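Local coordinates for protein serine protease inhibitor (Thermoanaerobacter tengcongensis, PDB 2PEF) that is a serpin from a thermophilic bacterium, captured in the latent state, and probably inhibits serine proteases, at residues E19-S24 with S31-L36; S37-L42 with K59-D64. All blocks are in the same frame, centred on the assembly; numbering follows the deposited sequence.

Both contacts are buried, and contact 1 lies nearer the centre of the chain (about 7 Å between centres, against 12 Å for contact 2). Helix 35-46 belongs to both. In contact 1 its first turn, with the strand before it, meets the end of helix 7-22. In contact 2 its middle packs on the end of helix 51-62. The two adjoin where Leu20 CD2 lies 3.6 Å from Ala38 CB. No hydrogen bond crosses either interface. Contact 1 mixes aliphatic packing with serines that bond within the chain around it. Contact 2 is aliphatic and thioether packing.

Contact 1. Residues E19-S24 with S31-L36; sequences ELFKNS and SLISPL
Ser31 meets the backbone of Ser24. Its OG lies 3.7 Å from Ser24 O, but this hydroxyl bonds to Asp26 N, in the turn joining the two segments. Ser24 O accepts a hydrogen bond from Tyr270 OH. Ile33 carries most of the contact. Its CG1 stands between the backbone N and the carbonyl carbon (chi1 68°), and CD1 reaches on from it to helix 7-22. There CD1 lies 3.5 Å from Phe21 N and 3.7 Å from Leu20 CG. The Leu20 and Ile33 side chains cross obliquely. The same isoleucine places CG1 at the edge of the Phe21 ring, near the ring plane. Its other branch, CG2, rests 3.9 Å from Ser24 CB. Ser24 OG turns back to the last turn of helix 7-22 and bonds to Leu20 O at 2.7 Å, from above the carbonyl plane. Ser34 faces away and is the N-cap of helix 35-46, its OG bonding to Ser37 N. Pro35 then opens the helix, its CA 4.0 Å from Leu20 CD2. The contact thus joins the N-terminal helix of the serpin fold to the strand and helix that follow it. Strand 32-33 pairs antiparallel with strand 362-372, whose Ile366 touches both Phe21 and Ile33. Strand 255-273 and helix 275-280 add Ile272 against Ser24 and Thr277 against Leu20.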
loop_
_atom_site.group_PDB
_atom_site.type_symbol
_atom_site.label_atom_id
_atom_site.label_comp_id
_atom_site.label_asym_id
_atom_site.label_seq_id
_atom_site.Cartn_x
_atom_site.Cartn_y
_atom_site.Cartn_z
ATOM N N GLU A 19 -10.499 5.034 1.949
ATOM C CA GLU A 19 -10.808 5.960 0.857
ATOM C C GLU A 19 -9.847 5.754 -0.315
ATOM O O GLU A 19 -10.259 5.764 -1.477
ATOM C CB GLU A 19 -10.804 7.417 1.322
ATOM C CG GLU A 19 -11.962 7.780 2.251
ATOM C CD GLU A 19 -13.330 7.418 1.682
ATOM O OE1 GLU A 19 -13.633 7.842 0.549
ATOM O OE2 GLU A 19 -14.097 6.707 2.372
ATOM N N LEU A 20 -8.568 5.546 -0.004
ATOM C CA LEU A 20 -7.580 5.218 -1.026
ATOM C C LEU A 20 -7.960 3.923 -1.749
ATOM O O LEU A 20 -8.033 3.897 -2.977
ATOM C CB LEU A 20 -6.180 5.102 -0.409
ATOM C CG LEU A 20 -4.978 5.071 -1.352
ATOM C CD1 LEU A 20 -4.865 6.367 -2.157
ATOM C CD2 LEU A 20 -3.699 4.819 -0.559
ATOM N N PHE A 21 -8.222 2.866 -0.977
ATOM C CA PHE A 21 -8.627 1.569 -1.527
ATOM C C PHE A 21 -9.865 1.655 -2.417
ATOM O O PHE A 21 -9.833 1.220 -3.568
ATOM C CB PHE A 21 -8.835 0.551 -0.400
ATOM C CG PHE A 21 -9.372 -0.780 -0.862
ATOM C CD1 PHE A 21 -8.637 -1.583 -1.730
ATOM C CD2 PHE A 21 -10.604 -1.241 -0.406
ATOM C CE1 PHE A 21 -9.131 -2.824 -2.142
ATOM C CE2 PHE A 21 -11.102 -2.474 -0.814
ATOM C CZ PHE A 21 -10.366 -3.265 -1.683
ATOM N N LYS A 22 -10.942 2.242 -1.897
ATOM C CA LYS A 22 -12.229 2.224 -2.602
ATOM C C LYS A 22 -12.238 3.048 -3.895
ATOM O O LYS A 22 -13.170 2.940 -4.702
ATOM C CB LYS A 22 -13.372 2.637 -1.666
ATOM C CG LYS A 22 -13.457 4.128 -1.370
ATOM C CD LYS A 22 -14.328 4.399 -0.148
ATOM C CE LYS A 22 -15.794 4.114 -0.413
ATOM N NZ LYS A 22 -16.639 4.433 0.775
ATOM N N ASN A 23 -11.206 3.866 -4.082
ATOM C CA ASN A 23 -11.045 4.639 -5.308
ATOM C C ASN A 23 -9.957 4.092 -6.245
ATOM O O ASN A 23 -9.666 4.688 -7.287
ATOM C CB ASN A 23 -10.811 6.117 -4.976
ATOM C CG ASN A 23 -12.041 6.783 -4.384
ATOM O OD1 ASN A 23 -12.045 7.186 -3.218
ATOM N ND2 ASN A 23 -13.102 6.897 -5.184
ATOM N N SER A 24 -9.388 2.944 -5.879
ATOM C CA SER A 24 -8.282 2.328 -6.621
ATOM C C SER A 24 -8.644 0.952 -7.193
ATOM O O SER A 24 -7.765 0.181 -7.595
ATOM C CB SER A 24 -7.054 2.203 -5.715
ATOM O OG SER A 24 -6.656 3.463 -5.209
ATOM N N SER A 31 -7.011 -5.957 -7.852
ATOM C CA SER A 31 -6.397 -4.750 -7.322
ATOM C C SER A 31 -5.595 -5.053 -6.061
ATOM O O SER A 31 -5.889 -6.012 -5.337
ATOM C CB SER A 31 -7.474 -3.704 -7.030
ATOM O OG SER A 31 -8.237 -3.445 -8.195
ATOM N N LEU A 32 -4.570 -4.244 -5.810
ATOM C CA LEU A 32 -3.786 -4.351 -4.581
ATOM C C LEU A 32 -3.100 -3.035 -4.305
ATOM O O LEU A 32 -2.368 -2.525 -5.150
ATOM C CB LEU A 32 -2.730 -5.448 -4.687
ATOM C CG LEU A 32 -1.801 -5.629 -3.479
ATOM C CD1 LEU A 32 -2.541 -6.190 -2.260
ATOM C CD2 LEU A 32 -0.637 -6.519 -3.843
ATOM N N ILE A 33 -3.340 -2.483 -3.124
ATOM C CA ILE A 33 -2.621 -1.284 -2.715
ATOM C C ILE A 33 -2.050 -1.456 -1.317
ATOM O O ILE A 33 -2.554 -2.254 -0.522
ATOM C CB ILE A 33 -3.479 0.011 -2.803
ATOM C CG1 ILE A 33 -4.599 0.019 -1.761
ATOM C CG2 ILE A 33 -4.016 0.225 -4.233
ATOM C CD1 ILE A 33 -5.046 1.417 -1.378
ATOM N N SER A 34 -0.970 -0.728 -1.048
ATOM C CA SER A 34 -0.462 -0.566 0.304
ATOM C C SER A 34 -0.695 0.865 0.750
ATOM O O SER A 34 0.022 1.776 0.316
ATOM C CB SER A 34 1.027 -0.890 0.385
ATOM O OG SER A 34 1.533 -0.586 1.667
ATOM N N PRO A 35 -1.709 1.075 1.605
ATOM C CA PRO A 35 -1.962 2.411 2.133
ATOM C C PRO A 35 -0.754 2.949 2.895
ATOM O O PRO A 35 -0.464 4.140 2.807
ATOM C CB PRO A 35 -3.155 2.196 3.066
ATOM C CG PRO A 35 -3.816 0.963 2.559
ATOM C CD PRO A 35 -2.696 0.095 2.098
ATOM N N LEU A 36 -0.051 2.074 3.613
ATOM C CA LEU A 36 1.154 2.457 4.348
ATOM C C LEU A 36 2.199 3.070 3.419
ATOM O O LEU A 36 2.719 4.144 3.694
ATOM C CB LEU A 36 1.757 1.260 5.094
ATOM C CG LEU A 36 3.040 1.514 5.897
ATOM C CD1 LEU A 36 2.845 2.581 6.981
ATOM C CD2 LEU A 36 3.542 0.209 6.498
#

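Contact 2. Residues S37-L42 with K59-D64; sequences SAMLAL and KALGKD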
loop_
_atom_site.group_PDB
_atom_site.type_symbol
_atom_site.label_atom_id
_atom_site.label_comp_id
_atom_site.label_asym_id
_atom_site.label_seq_id
_atom_site.Cartn_x
_atom_site.Cartn_y
_atom_site.Cartn_z
ATOM N N SER A 37 2.494 2.378 2.322
ATOM C CA SER A 37 3.460 2.863 1.343
ATOM C C SER A 37 3.068 4.219 0.757
ATOM O O SER A 37 3.904 5.118 0.638
ATOM C CB SER A 37 3.644 1.833 0.228
ATOM O OG SER A 37 4.518 2.325 -0.772
ATOM N N ALA A 38 1.795 4.361 0.396
ATOM C CA ALA A 38 1.285 5.609 -0.165
ATOM C C ALA A 38 1.391 6.749 0.839
ATOM O O ALA A 38 1.884 7.832 0.503
ATOM C CB ALA A 38 -0.145 5.438 -0.636
ATOM N N MET A 39 0.933 6.488 2.064
ATOM C CA MET A 39 1.023 7.437 3.172
ATOM C C MET A 39 2.447 7.958 3.364
ATOM O O MET A 39 2.676 9.162 3.505
ATOM C CB MET A 39 0.531 6.774 4.465
ATOM C CG MET A 39 0.750 7.596 5.730
ATOM S SD MET A 39 -0.227 9.110 5.766
ATOM C CE MET A 39 -1.857 8.463 6.117
ATOM N N LEU A 40 3.408 7.040 3.378
ATOM C CA LEU A 40 4.794 7.418 3.653
ATOM C C LEU A 40 5.422 8.292 2.570
ATOM O O LEU A 40 6.104 9.269 2.883
ATOM C CB LEU A 40 5.649 6.185 3.945
ATOM C CG LEU A 40 5.289 5.492 5.264
ATOM C CD1 LEU A 40 5.932 4.117 5.336
ATOM C CD2 LEU A 40 5.676 6.332 6.470
ATOM N N ALA A 41 5.184 7.952 1.305
ATOM C CA ALA A 41 5.708 8.735 0.192
ATOM C C ALA A 41 5.093 10.130 0.199
ATOM O O ALA A 41 5.787 11.126 -0.003
ATOM C CB ALA A 41 5.420 8.039 -1.126
ATOM N N LEU A 42 3.786 10.187 0.452
ATOM C CA LEU A 42 3.057 11.448 0.433
ATOM C C LEU A 42 3.353 12.305 1.661
ATOM O O LEU A 42 3.373 13.532 1.568
ATOM C CB LEU A 42 1.555 11.195 0.295
ATOM C CG LEU A 42 1.087 10.617 -1.048
ATOM C CD1 LEU A 42 -0.324 10.054 -0.925
ATOM C CD2 LEU A 42 1.157 11.653 -2.172
ATOM N N LYS A 59 -4.683 17.521 5.227
ATOM C CA LYS A 59 -6.080 17.108 5.336
ATOM C C LYS A 59 -6.365 15.789 4.617
ATOM O O LYS A 59 -7.120 14.958 5.121
ATOM C CB LYS A 59 -7.004 18.207 4.804
ATOM C CG LYS A 59 -8.475 17.963 5.083
ATOM N N ALA A 60 -5.775 15.612 3.436
ATOM C CA ALA A 60 -5.929 14.380 2.662
ATOM C C ALA A 60 -5.374 13.164 3.400
ATOM O O ALA A 60 -5.977 12.088 3.385
ATOM C CB ALA A 60 -5.264 14.519 1.300
ATOM N N LEU A 61 -4.222 13.346 4.040
ATOM C CA LEU A 61 -3.546 12.255 4.740
ATOM C C LEU A 61 -4.029 12.023 6.170
ATOM O O LEU A 61 -4.085 10.881 6.630
ATOM C CB LEU A 61 -2.036 12.490 4.760
ATOM C CG LEU A 61 -1.318 12.579 3.410
ATOM C CD1 LEU A 61 0.125 13.020 3.604
ATOM C CD2 LEU A 61 -1.396 11.242 2.672
ATOM N N GLY A 62 -4.358 13.100 6.878
ATOM C CA GLY A 62 -4.591 13.001 8.312
ATOM C C GLY A 62 -5.779 13.758 8.865
ATOM O O GLY A 62 -6.001 13.743 10.074
ATOM N N LYS A 63 -6.533 14.413 7.982
ATOM C CA LYS A 63 -7.695 15.233 8.364
ATOM C C LYS A 63 -7.282 16.440 9.212
ATOM O O LYS A 63 -6.840 17.461 8.680
ATOM C CB LYS A 63 -8.748 14.403 9.107
ATOM C CG LYS A 63 -9.303 13.218 8.348
ATOM C CD LYS A 63 -9.965 12.284 9.332
ATOM C CE LYS A 63 -11.079 11.485 8.717
ATOM N NZ LYS A 63 -11.836 10.821 9.809
ATOM N N ASP A 64 -7.411 16.302 10.529
ATOM C CA ASP A 64 -7.086 17.374 11.470
ATOM C C ASP A 64 -5.659 17.279 12.018
ATOM O O ASP A 64 -5.224 18.142 12.788
ATOM C CB ASP A 64 -8.102 17.400 12.618
ATOM C CG ASP A 64 -8.091 16.124 13.450
ATOM O OD1 ASP A 64 -7.878 15.028 12.890
ATOM O OD2 ASP A 64 -8.315 16.225 14.674
#
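Leu61 projects from the last turn of helix 51-62 onto Met39 and Leu42, which stand three residues apart on helix 35-46. Its CG lies anti to the carbonyl carbon (chi1 -61°), and the two methyls divide the work. CD2 touches Leu42 CB at 3.8 Å and, in one conformer of the methionine, Met39 SD at 3.9 Å. CD1 lies over the backbone at the end of the other segment, 3.8 Å from Leu42 C. Leu42 CD1 comes within 3.9 Å of Leu61 CD2. The two leucine side chains cross at a slant. In that same conformer Met39 leaves its helix with CG anti to the backbone N (chi1 172°). It then bends at both chi2 and chi3, which puts the sulfur beside Leu61. Met39 is modelled in two conformers, so its contacts described here hold for that one only. An alanine in place of Leu61 would probably leave a gap beside Leu42 CB and the Leu42 backbone carbonyl carbon, and so weaken the hold between the two helices. Phe16 of helix 7-22 packs on both Met39 and Leu61. Helix 67-80 adds Leu74 against Met39 and Leu70 against Leu61. Four helices of the serpin fold therefore meet around this small apolar cluster.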